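Local coordinates for protein adhesin (Streptococcus sanguinis SK1 = NCTC 7863, PDB 6VT2) that binds sialoglycans through tandem Siglec-like modules and, as a serine-rich repeat adhesin, probably helps the bacterium adhere to host surfaces, at residues A[8-12]-A[117-121]. Sequence-based numbering, arbitrary orientation. Where two conformers were deposited one is given.
Sequences ITLPQ and SERFV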
ATOM      1  N   ILE A   8       2.659  52.828  10.005  1.00 10.28           N
ATOM      2  CA  ILE A   8       2.849  51.770   9.022  1.00  9.74           C
ATOM      3  C   ILE A   8       3.512  50.588   9.709  1.00 12.80           C
ATOM      4  O   ILE A   8       4.525  50.758  10.396  1.00 13.95           O
ATOM      5  CB  ILE A   8       3.734  52.240   7.851  1.00 11.20           C
ATOM      6  CG1 ILE A   8       3.197  53.487   7.186  1.00 10.72           C
ATOM      7  CG2 ILE A   8       3.883  51.128   6.800  1.00 12.55           C
ATOM      8  CD1 ILE A   8       4.139  54.104   6.261  1.00 12.81           C
ATOM      9  N   THR A   9       2.894  49.422   9.477  0.72 10.81           N
ATOM     10  CA  THR A   9       3.354  48.159  10.044  0.72 11.32           C
ATOM     11  C   THR A   9       3.678  47.183   8.877  0.72 12.43           C
ATOM     12  O   THR A   9       2.884  47.117   7.987  0.72 11.53           O
ATOM     13  CB  THR A   9       2.379  47.507  11.021  0.72 13.26           C
ATOM     14  OG1 THR A   9       2.264  48.434  12.095  0.72 19.53           O
ATOM     15  CG2 THR A   9       2.900  46.202  11.551  0.72 21.70           C
ATOM     16  N   LEU A  10       4.911  46.690   8.819  1.00 11.49           N
ATOM     17  CA  LEU A  10       5.263  45.822   7.662  1.00 11.73           C
ATOM     18  C   LEU A  10       6.435  44.926   8.047  1.00 10.85           C
ATOM     19  O   LEU A  10       7.099  45.256   8.982  1.00 12.42           O
ATOM     20  CB  LEU A  10       5.582  46.692   6.449  1.00 12.31           C
ATOM     21  CG  LEU A  10       6.973  47.305   6.412  1.00 11.14           C
ATOM     22  CD1 LEU A  10       7.220  47.887   5.033  1.00 20.24           C
ATOM     23  CD2 LEU A  10       7.132  48.360   7.479  1.00 14.89           C
ATOM     24  N   PRO A  11       6.632  43.789   7.361  1.00 10.71           N
ATOM     25  CA  PRO A  11       7.723  42.910   7.708  1.00 11.38           C
ATOM     26  C   PRO A  11       9.057  43.564   7.355  1.00 11.19           C
ATOM     27  O   PRO A  11       9.105  44.195   6.407  1.00 11.68           O
ATOM     28  CB  PRO A  11       7.574  41.676   6.827  1.00 11.28           C
ATOM     29  CG  PRO A  11       6.573  42.058   5.796  1.00 15.14           C
ATOM     30  CD  PRO A  11       5.746  43.183   6.377  1.00 12.55           C
ATOM     31  N   GLN A  12      10.084  43.306   8.155  1.00 10.35           N
ATOM     32  CA  GLN A  12      11.390  43.940   7.878  1.00  9.63           C
ATOM     33  C   GLN A  12      12.096  43.130   6.794  1.00  9.89           C
ATOM     34  O   GLN A  12      12.935  43.658   6.130  1.00 10.36           O
ATOM     35  CB  GLN A  12      12.401  44.029   9.029  1.00 18.48           C
ATOM     36  CG  GLN A  12      11.977  43.864  10.459  1.00 37.46           C
ATOM     37  CD  GLN A  12      13.199  43.532  11.305  1.00 39.92           C
ATOM     38  OE1 GLN A  12      14.023  44.395  11.523  1.00 37.25           O
ATOM     39  NE2 GLN A  12      13.383  42.275  11.711  1.00 33.06           N
ATOM     40  N   SER A 117      13.635  54.774   8.120  1.00  9.77           N
ATOM     41  CA  SER A 117      12.183  54.858   8.063  1.00  8.78           C
ATOM     42  C   SER A 117      11.607  53.534   7.589  1.00  8.99           C
ATOM     43  O   SER A 117      12.319  52.548   7.416  1.00 11.25           O
ATOM     44  CB  SER A 117      11.759  56.058   7.220  1.00 10.25           C
ATOM     45  OG  SER A 117      12.212  55.919   5.883  1.00  9.10           O
ATOM     46  N   GLU A 118      10.302  53.501   7.428  1.00 10.13           N
ATOM     47  CA  GLU A 118       9.616  52.247   7.186  1.00  8.46           C
ATOM     48  C   GLU A 118      10.078  51.649   5.873  1.00  8.43           C
ATOM     49  O   GLU A 118      10.068  52.303   4.829  1.00  8.59           O
ATOM     50  CB  GLU A 118       8.128  52.484   7.167  1.00  9.45           C
ATOM     51  CG  GLU A 118       7.511  53.014   8.484  1.00 13.55           C
ATOM     52  CD  GLU A 118       7.513  54.532   8.688  1.00 15.59           C
ATOM     53  OE1 GLU A 118       8.149  55.303   7.919  1.00 13.71           O
ATOM     54  OE2 GLU A 118       6.825  54.968   9.641  1.00 18.89           O
ATOM     55  N   ARG A 119      10.465  50.381   5.939  1.00  8.41           N
ATOM     56  CA  ARG A 119      11.104  49.757   4.801  1.00  8.38           C
ATOM     57  C   ARG A 119      11.037  48.253   5.002  1.00  9.21           C
ATOM     58  O   ARG A 119      10.840  47.761   6.124  1.00 10.84           O
ATOM     59  CB  ARG A 119      12.554  50.209   4.660  1.00  9.18           C
ATOM     60  CG  ARG A 119      13.460  49.804   5.803  1.00 10.18           C
ATOM     61  CD  ARG A 119      14.712  50.724   5.849  1.00 11.07           C
ATOM     62  NE  ARG A 119      15.544  50.151   6.875  1.00 10.82           N
ATOM     63  CZ  ARG A 119      15.349  50.294   8.168  1.00 11.41           C
ATOM     64  NH1 ARG A 119      14.400  51.116   8.625  1.00 13.13           N
ATOM     65  NH2 ARG A 119      16.130  49.611   9.028  1.00 14.79           N
ATOM     66  N   PHE A 120      11.257  47.553   3.908  1.00  8.68           N
ATOM     67  CA  PHE A 120      11.397  46.116   3.932  1.00  8.46           C
ATOM     68  C   PHE A 120      12.608  45.732   3.109  1.00  8.32           C
ATOM     69  O   PHE A 120      12.993  46.456   2.193  1.00  8.55           O
ATOM     70  CB  PHE A 120      10.161  45.379   3.413  1.00  8.41           C
ATOM     71  CG  PHE A 120       9.803  45.699   2.010  1.00  8.43           C
ATOM     72  CD1 PHE A 120      10.325  44.960   0.968  1.00  9.56           C
ATOM     73  CD2 PHE A 120       8.941  46.754   1.715  1.00  9.28           C
ATOM     74  CE1 PHE A 120      10.050  45.293  -0.357  1.00  9.39           C
ATOM     75  CE2 PHE A 120       8.611  47.039   0.438  1.00  8.52           C
ATOM     76  CZ  PHE A 120       9.168  46.305  -0.633  1.00 10.06           C
ATOM     77  N   VAL A 121      13.179  44.556   3.376  1.00  8.31           N
ATOM     78  CA  VAL A 121      14.217  43.995   2.530  1.00  8.28           C
ATOM     79  C   VAL A 121      13.640  42.744   1.918  1.00  8.31           C
ATOM     80  O   VAL A 121      13.246  41.810   2.632  1.00 10.52           O
ATOM     81  CB  VAL A 121      15.482  43.669   3.300  1.00 12.48           C
ATOM     82  CG1 VAL A 121      16.540  43.159   2.342  1.00 11.21           C
ATOM     83  CG2 VAL A 121      16.017  44.942   3.999  1.00 10.96           C
TER
HETATM   84  O   HOH W   1       4.976  54.076  11.091  1.00 20.28           O
HETATM   85  O   HOH W   2       9.749  46.819   8.584  1.00 21.83           O
HETATM   86  O   HOH W   3      13.830  46.132   6.792  1.00 16.18           O
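I8 meets E118 at one end of a contact where the first strand of a Siglec-like, V-set immunoglobulin-type beta sandwich changes sheets. Strand 7-9 borders one sheet, T9 pairing by backbone bonds with E27; the chain then crosses to run beside strand 119-125, the two segments differing in direction by 27°. The side chains of I8 and E118 lie at about a right angle, with I8 CB 3.9 Å from E118 CG. E118 is bent at its second torsion, and its OE2 accepts a bond, unusually short, from a water that also takes the N-H of I8 (2.8 Å from I8 N), bridging carboxylate and backbone. Farther along, L10 points toward 117-121 and also touches V26 and V100, one from each sheet. Its CG sits between backbone N and carbonyl carbon (chi1 80°), and L10 CD1 lies 3.9 Å from F120 CD2, at the ring edge and near its plane. F24 of strand 21-29 meets the F120 ring edge-to-face. A second water donates to both L10 O and R119 O, linking backbones that no direct bond joins there. P11 presses its carbonyl oxygen against F120 CB, and its ring rests on F24. At Q12 direct pairing begins, and V121 also bonds to V14 through the backbone, consistent with strand 13-17 joining the sheet here; the V121 side chain lies about 6 Å from the bound sialic acid. V121 N donates to Q12 O over 2.9 Å (N-H...O 152°), arriving above the carbonyl plane, while a third water donates to the same Q12 O at 2.7 Å.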